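Local coordinates for protein mucus binding proteinn (Lactobacillus reuteri, PDB 4MT5) that probably helps the bacterium adhere to gastrointestinal mucus by binding mucin, this chain being Mub repeat V of a cell-wall-anchored surface protein, at residues D10-E15 / F70-T75; T109-K114 / F165-D170. All blocks are in the same frame, centred on the assembly; numbering follows the deposited sequence.

Contact 1: D10-E15 / F70-T75; sequences DDTTGE and FKHGMT
Asp10 and His72 meet through two torsions: Asp10 turns CG opposite its backbone N (chi1 171°), and His72 swings its ring to the side of its own N (chi1 -75°), so that carboxylate and imidazole come together. The setting is a parallel bridge between strands 2-10 and 65-77, pairing Asp10 with Phe70, in the ubiquitin-like beta-grasp part of the repeat, just where the first strand enters its turn. His72 NE2 donates to Asp10 OD2 over 3.0 Å. That bond is bent, and it reaches the oxygen on its syn side but well out of the carboxylate plane. From the opposite face of that plane Thr13 OG1 also donates to Asp10 OD2, at 2.7 Å, so one oxygen is gripped by two donors. The other oxygen closes an Asx turn: Thr12 N donates to Asp10 OD1 at 2.9 Å, from above the plane. Both carboxylate oxygens are therefore engaged, which fixes the rotation of a buried group. The imidazole is held through its other nitrogen too, ND1 bonding to Asp120 OD2 of strand 104-120, and it meets the ring of Tyr46 at a steep angle. Two acidic partners would probably favour a protonated imidazole.

Thr12 works on both the strand and the ring. Its methyl CG2 sits over the ring face, 3.7 Å from the centroid and almost on the normal, a CH-pi contact. Its hydroxyl goes to the backbone instead, accepting His72 N at OG1 in a nearly straight bond of 3.0 Å. One residue back, the main chain adds a further link: Asp11 N donates to Phe70 O at 2.7 Å, with an N-H...O angle of 164°.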
loop_
_atom_site.group_PDB
_atom_site.type_symbol
_atom_site.label_atom_id
_atom_site.label_comp_id
_atom_site.label_asym_id
_atom_site.label_seq_id
_atom_site.Cartn_x
_atom_site.Cartn_y
_atom_site.Cartn_z
ATOM N N ASP A 10 1.718 -10.482 -21.863
ATOM C CA ASP A 10 1.626 -9.635 -20.674
ATOM C C ASP A 10 2.062 -8.202 -20.998
ATOM O O ASP A 10 3.256 -7.915 -21.077
ATOM C CB ASP A 10 2.496 -10.226 -19.550
ATOM C CG ASP A 10 2.642 -9.297 -18.361
ATOM O OD1 ASP A 10 1.847 -8.335 -18.244
ATOM O OD2 ASP A 10 3.551 -9.538 -17.529
ATOM N N ASP A 11 1.087 -7.309 -21.159
ATOM C CA ASP A 11 1.357 -5.940 -21.572
ATOM C C ASP A 11 2.158 -5.203 -20.524
ATOM O O ASP A 11 2.915 -4.296 -20.854
ATOM C CB ASP A 11 0.070 -5.172 -21.900
ATOM C CG ASP A 11 -0.604 -5.659 -23.206
ATOM O OD1 ASP A 11 -0.049 -6.579 -23.853
ATOM O OD2 ASP A 11 -1.677 -5.117 -23.599
ATOM N N THR A 12 2.019 -5.603 -19.265
ATOM C CA THR A 12 2.725 -4.924 -18.168
ATOM C C THR A 12 4.254 -5.019 -18.305
ATOM O O THR A 12 4.947 -3.997 -18.389
ATOM C CB THR A 12 2.272 -5.440 -16.772
ATOM O OG1 THR A 12 0.924 -5.029 -16.507
ATOM C CG2 THR A 12 3.147 -4.883 -15.691
ATOM N N THR A 13 4.772 -6.245 -18.340
ATOM C CA THR A 13 6.207 -6.470 -18.505
ATOM C C THR A 13 6.660 -6.429 -19.969
ATOM O O THR A 13 7.810 -6.096 -20.257
ATOM C CB THR A 13 6.640 -7.820 -17.920
ATOM O OG1 THR A 13 5.963 -8.886 -18.604
ATOM C CG2 THR A 13 6.344 -7.887 -16.432
ATOM N N GLY A 14 5.760 -6.772 -20.886
ATOM C CA GLY A 14 6.095 -6.826 -22.297
ATOM C C GLY A 14 6.414 -8.227 -22.798
ATOM O O GLY A 14 6.482 -8.471 -24.002
ATOM N N GLU A 15 6.596 -9.152 -21.866
ATOM C CA GLU A 15 6.970 -10.521 -22.177
ATOM C C GLU A 15 5.857 -11.318 -22.832
ATOM O O GLU A 15 4.684 -11.023 -22.639
ATOM C CB GLU A 15 7.339 -11.231 -20.885
ATOM C CG GLU A 15 8.565 -10.672 -20.196
ATOM C CD GLU A 15 9.856 -11.277 -20.719
ATOM O OE1 GLU A 15 10.860 -11.244 -19.977
ATOM O OE2 GLU A 15 9.866 -11.790 -21.864
ATOM N N PHE A 70 -2.911 -9.291 -22.040
ATOM C CA PHE A 70 -3.292 -9.202 -20.641
ATOM C C PHE A 70 -2.550 -8.057 -20.011
ATOM O O PHE A 70 -1.557 -7.598 -20.568
ATOM C CB PHE A 70 -2.876 -10.451 -19.891
ATOM C CG PHE A 70 -3.586 -11.689 -20.329
ATOM C CD1 PHE A 70 -4.670 -12.169 -19.613
ATOM C CD2 PHE A 70 -3.161 -12.391 -21.437
ATOM C CE1 PHE A 70 -5.309 -13.320 -19.998
ATOM C CE2 PHE A 70 -3.804 -13.538 -21.822
ATOM C CZ PHE A 70 -4.878 -14.002 -21.105
ATOM N N LYS A 71 -3.032 -7.599 -18.854
ATOM C CA LYS A 71 -2.261 -6.705 -17.974
ATOM C C LYS A 71 -2.328 -7.251 -16.560
ATOM O O LYS A 71 -3.171 -8.098 -16.257
ATOM C CB LYS A 71 -2.788 -5.274 -17.997
ATOM C CG LYS A 71 -4.240 -5.150 -17.558
ATOM C CD LYS A 71 -4.687 -3.698 -17.507
ATOM C CE LYS A 71 -6.211 -3.574 -17.629
ATOM N NZ LYS A 71 -6.587 -2.124 -17.671
ATOM N N HIS A 72 -1.436 -6.781 -15.698
ATOM C CA HIS A 72 -1.441 -7.212 -14.303
ATOM C C HIS A 72 -2.663 -6.696 -13.555
ATOM O O HIS A 72 -3.071 -5.547 -13.715
ATOM C CB HIS A 72 -0.178 -6.746 -13.584
ATOM C CG HIS A 72 1.046 -7.529 -13.943
ATOM N ND1 HIS A 72 2.217 -7.455 -13.216
ATOM C CD2 HIS A 72 1.283 -8.406 -14.947
ATOM C CE1 HIS A 72 3.120 -8.251 -13.757
ATOM N NE2 HIS A 72 2.581 -8.838 -14.811
ATOM N N GLY A 73 -3.244 -7.562 -12.735
ATOM C CA GLY A 73 -4.336 -7.159 -11.877
ATOM C C GLY A 73 -3.830 -6.272 -10.768
ATOM O O GLY A 73 -2.728 -6.458 -10.258
ATOM N N MET A 74 -4.629 -5.286 -10.391
ATOM C CA MET A 74 -4.270 -4.432 -9.261
ATOM C C MET A 74 -5.305 -4.510 -8.144
ATOM O O MET A 74 -6.522 -4.475 -8.390
ATOM C CB MET A 74 -4.074 -2.980 -9.707
ATOM C CG MET A 74 -2.940 -2.771 -10.712
ATOM S SD MET A 74 -1.283 -3.188 -10.108
ATOM C CE MET A 74 -0.315 -2.849 -11.581
ATOM N N THR A 75 -4.812 -4.638 -6.919
ATOM C CA THR A 75 -5.670 -4.632 -5.747
ATOM C C THR A 75 -5.382 -3.414 -4.894
ATOM O O THR A 75 -4.257 -3.218 -4.435
ATOM C CB THR A 75 -5.462 -5.874 -4.885
ATOM O OG1 THR A 75 -6.034 -7.015 -5.538
ATOM C CG2 THR A 75 -6.139 -5.686 -3.544
#

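Contact 2: T109-K114 / F165-D170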
loop_
_atom_site.group_PDB
_atom_site.type_symbol
_atom_site.label_atom_id
_atom_site.label_comp_id
_atom_site.label_asym_id
_atom_site.label_seq_id
_atom_site.Cartn_x
_atom_site.Cartn_y
_atom_site.Cartn_z
ATOM N N THR A 109 -0.411 11.927 24.612
ATOM C CA THR A 109 -1.161 12.223 23.394
ATOM C C THR A 109 -0.616 11.409 22.211
ATOM O O THR A 109 0.593 11.326 22.003
ATOM C CB THR A 109 -1.157 13.741 23.087
ATOM O OG1 THR A 109 0.192 14.194 22.929
ATOM C CG2 THR A 109 -1.801 14.524 24.233
ATOM N N ALA A 110 -1.510 10.793 21.447
ATOM C CA ALA A 110 -1.083 9.921 20.362
ATOM C C ALA A 110 -1.513 10.450 18.997
ATOM O O ALA A 110 -2.563 11.087 18.867
ATOM C CB ALA A 110 -1.632 8.522 20.577
ATOM N N VAL A 111 -0.698 10.190 17.978
ATOM C CA VAL A 111 -1.122 10.408 16.598
ATOM C C VAL A 111 -0.853 9.153 15.776
ATOM O O VAL A 111 0.232 8.586 15.837
ATOM C CB VAL A 111 -0.467 11.654 15.948
ATOM C CG1 VAL A 111 1.032 11.572 16.020
ATOM C CG2 VAL A 111 -0.921 11.808 14.508
ATOM N N THR A 112 -1.869 8.704 15.043
ATOM C CA THR A 112 -1.742 7.546 14.170
ATOM C C THR A 112 -1.799 7.987 12.715
ATOM O O THR A 112 -2.783 8.592 12.287
ATOM C CB THR A 112 -2.860 6.509 14.420
ATOM O OG1 THR A 112 -2.708 5.940 15.724
ATOM C CG2 THR A 112 -2.800 5.390 13.397
ATOM N N PHE A 113 -0.737 7.691 11.968
ATOM C CA PHE A 113 -0.699 7.953 10.540
ATOM C C PHE A 113 -1.159 6.697 9.812
ATOM O O PHE A 113 -0.693 5.606 10.125
ATOM C CB PHE A 113 0.718 8.312 10.108
ATOM C CG PHE A 113 1.185 9.639 10.612
ATOM C CD1 PHE A 113 0.910 10.797 9.906
ATOM C CD2 PHE A 113 1.905 9.733 11.790
ATOM C CE1 PHE A 113 1.340 12.025 10.364
ATOM C CE2 PHE A 113 2.340 10.962 12.254
ATOM C CZ PHE A 113 2.056 12.109 11.539
ATOM N N LYS A 114 -2.077 6.844 8.860
ATOM C CA LYS A 114 -2.594 5.709 8.098
ATOM C C LYS A 114 -2.499 6.023 6.618
ATOM O O LYS A 114 -2.710 7.168 6.222
ATOM C CB LYS A 114 -4.056 5.440 8.458
ATOM C CG LYS A 114 -4.264 4.726 9.777
ATOM C CD LYS A 114 -5.711 4.809 10.231
ATOM C CE LYS A 114 -6.076 3.630 11.123
ATOM N NZ LYS A 114 -7.375 3.837 11.825
ATOM N N PHE A 165 5.952 20.197 19.058
ATOM C CA PHE A 165 6.869 19.379 18.291
ATOM C C PHE A 165 6.111 18.847 17.075
ATOM O O PHE A 165 4.950 18.425 17.187
ATOM C CB PHE A 165 7.418 18.237 19.154
ATOM C CG PHE A 165 8.635 18.612 19.964
ATOM C CD1 PHE A 165 9.604 19.468 19.440
ATOM C CD2 PHE A 165 8.814 18.112 21.249
ATOM C CE1 PHE A 165 10.732 19.815 20.178
ATOM C CE2 PHE A 165 9.939 18.455 22.001
ATOM C CZ PHE A 165 10.899 19.308 21.463
ATOM N N THR A 166 6.751 18.907 15.910
ATOM C CA THR A 166 6.153 18.371 14.699
ATOM C C THR A 166 6.695 16.966 14.473
ATOM O O THR A 166 7.882 16.714 14.687
ATOM C CB THR A 166 6.444 19.248 13.461
ATOM O OG1 THR A 166 5.893 20.557 13.653
ATOM C CG2 THR A 166 5.814 18.636 12.215
ATOM N N VAL A 167 5.823 16.048 14.056
ATOM C CA VAL A 167 6.237 14.673 13.812
ATOM C C VAL A 167 5.742 14.153 12.455
ATOM O O VAL A 167 4.672 14.536 11.983
ATOM C CB VAL A 167 5.763 13.745 14.951
ATOM C CG1 VAL A 167 6.488 14.081 16.237
ATOM C CG2 VAL A 167 4.268 13.867 15.145
ATOM N N THR A 168 6.542 13.293 11.827
ATOM C CA THR A 168 6.159 12.621 10.590
ATOM C C THR A 168 5.890 11.156 10.929
ATOM O O THR A 168 6.115 10.740 12.065
ATOM C CB THR A 168 7.288 12.695 9.549
ATOM O OG1 THR A 168 8.386 11.881 9.980
ATOM C CG2 THR A 168 7.736 14.131 9.334
ATOM N N PRO A 169 5.397 10.364 9.956
ATOM C CA PRO A 169 5.205 8.934 10.246
ATOM C C PRO A 169 6.487 8.222 10.708
ATOM O O PRO A 169 6.448 7.208 11.416
ATOM C CB PRO A 169 4.757 8.370 8.898
ATOM C CG PRO A 169 4.096 9.512 8.227
ATOM C CD PRO A 169 4.806 10.746 8.657
ATOM N N ASP A 170 7.623 8.773 10.306
ATOM C CA ASP A 170 8.902 8.131 10.548
ATOM C C ASP A 170 9.407 8.387 11.973
ATOM O O ASP A 170 10.110 7.552 12.549
ATOM C CB ASP A 170 9.916 8.604 9.495
ATOM C CG ASP A 170 9.394 8.432 8.058
ATOM O OD1 ASP A 170 8.874 7.331 7.727
ATOM O OD2 ASP A 170 9.490 9.404 7.266
#
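Phe113 takes a proline on one ring face and a valine of its own strand on the other, while its far rim comes close to two backbone carbonyls, and the two segments join without a single hydrogen bond. Pro169 covers one face of the ring, the two side chains running roughly perpendicular, with its CD 4.0 Å from the ring centroid and 8° off the normal, which meets the geometry of a CH-pi contact. The proline CG lies nearer the root of the ring, 3.8 Å from Phe113 CG, and its CA comes within 3.7 Å of Phe113 CD2, so both the pyrrolidine and the backbone of Pro169 cover this face. Val111 CG2 stands over the opposite face, 4.0 Å from the ring plane and nearer the ring's margin than its centre. At the far end of the ring Phe113 CZ approaches Val167 O at 3.6 Å, obliquely.

Phe113 belongs to strand 104-120 of the long mixed sheet that runs through both parts of the repeat; the contact lies in its Muc B2-like part, also of the ubiquitin clan. It packs that strand against the end of strand 161-167 and the loop that follows, Phe144 of strand 142-148 and Trp132 helping to enclose it. Replacing Phe113 by an alanine would probably open a gap between Val111 and Pro169 and leave the proline ring without its aromatic partner. A second, lighter apolar contact lies further along: Val111 CG1, placed between its backbone N and carbonyl carbon (chi1 56°), meets Val167 CG2 at 4.1 Å, the two side chains passing antiparallel. Just beyond, an ST turn bends the chain, with Asp170 N donating to Thr168 OG1 at 3.2 Å.

In the fold
Contact 1 and contact 2 lie on opposite sides of the chain's centre, their own centres 36 Å apart and their nearest atoms about 15 Å apart. They belong to different parts of the repeat, mucin-binding and Muc B2-like, yet both reach the same large sheet, where strands 65-77 and 104-120 are antiparallel neighbours. Contact 1 is partly buried, mixing three buried with three exposed residues, and works by polar bonds within one sheet and at the turn beside it. Contact 2 has four of its five touching residues buried, and packs a strand against another strand's end and the following loop, largely through apolar side chains. The first buries 296 Å², the second 181 Å².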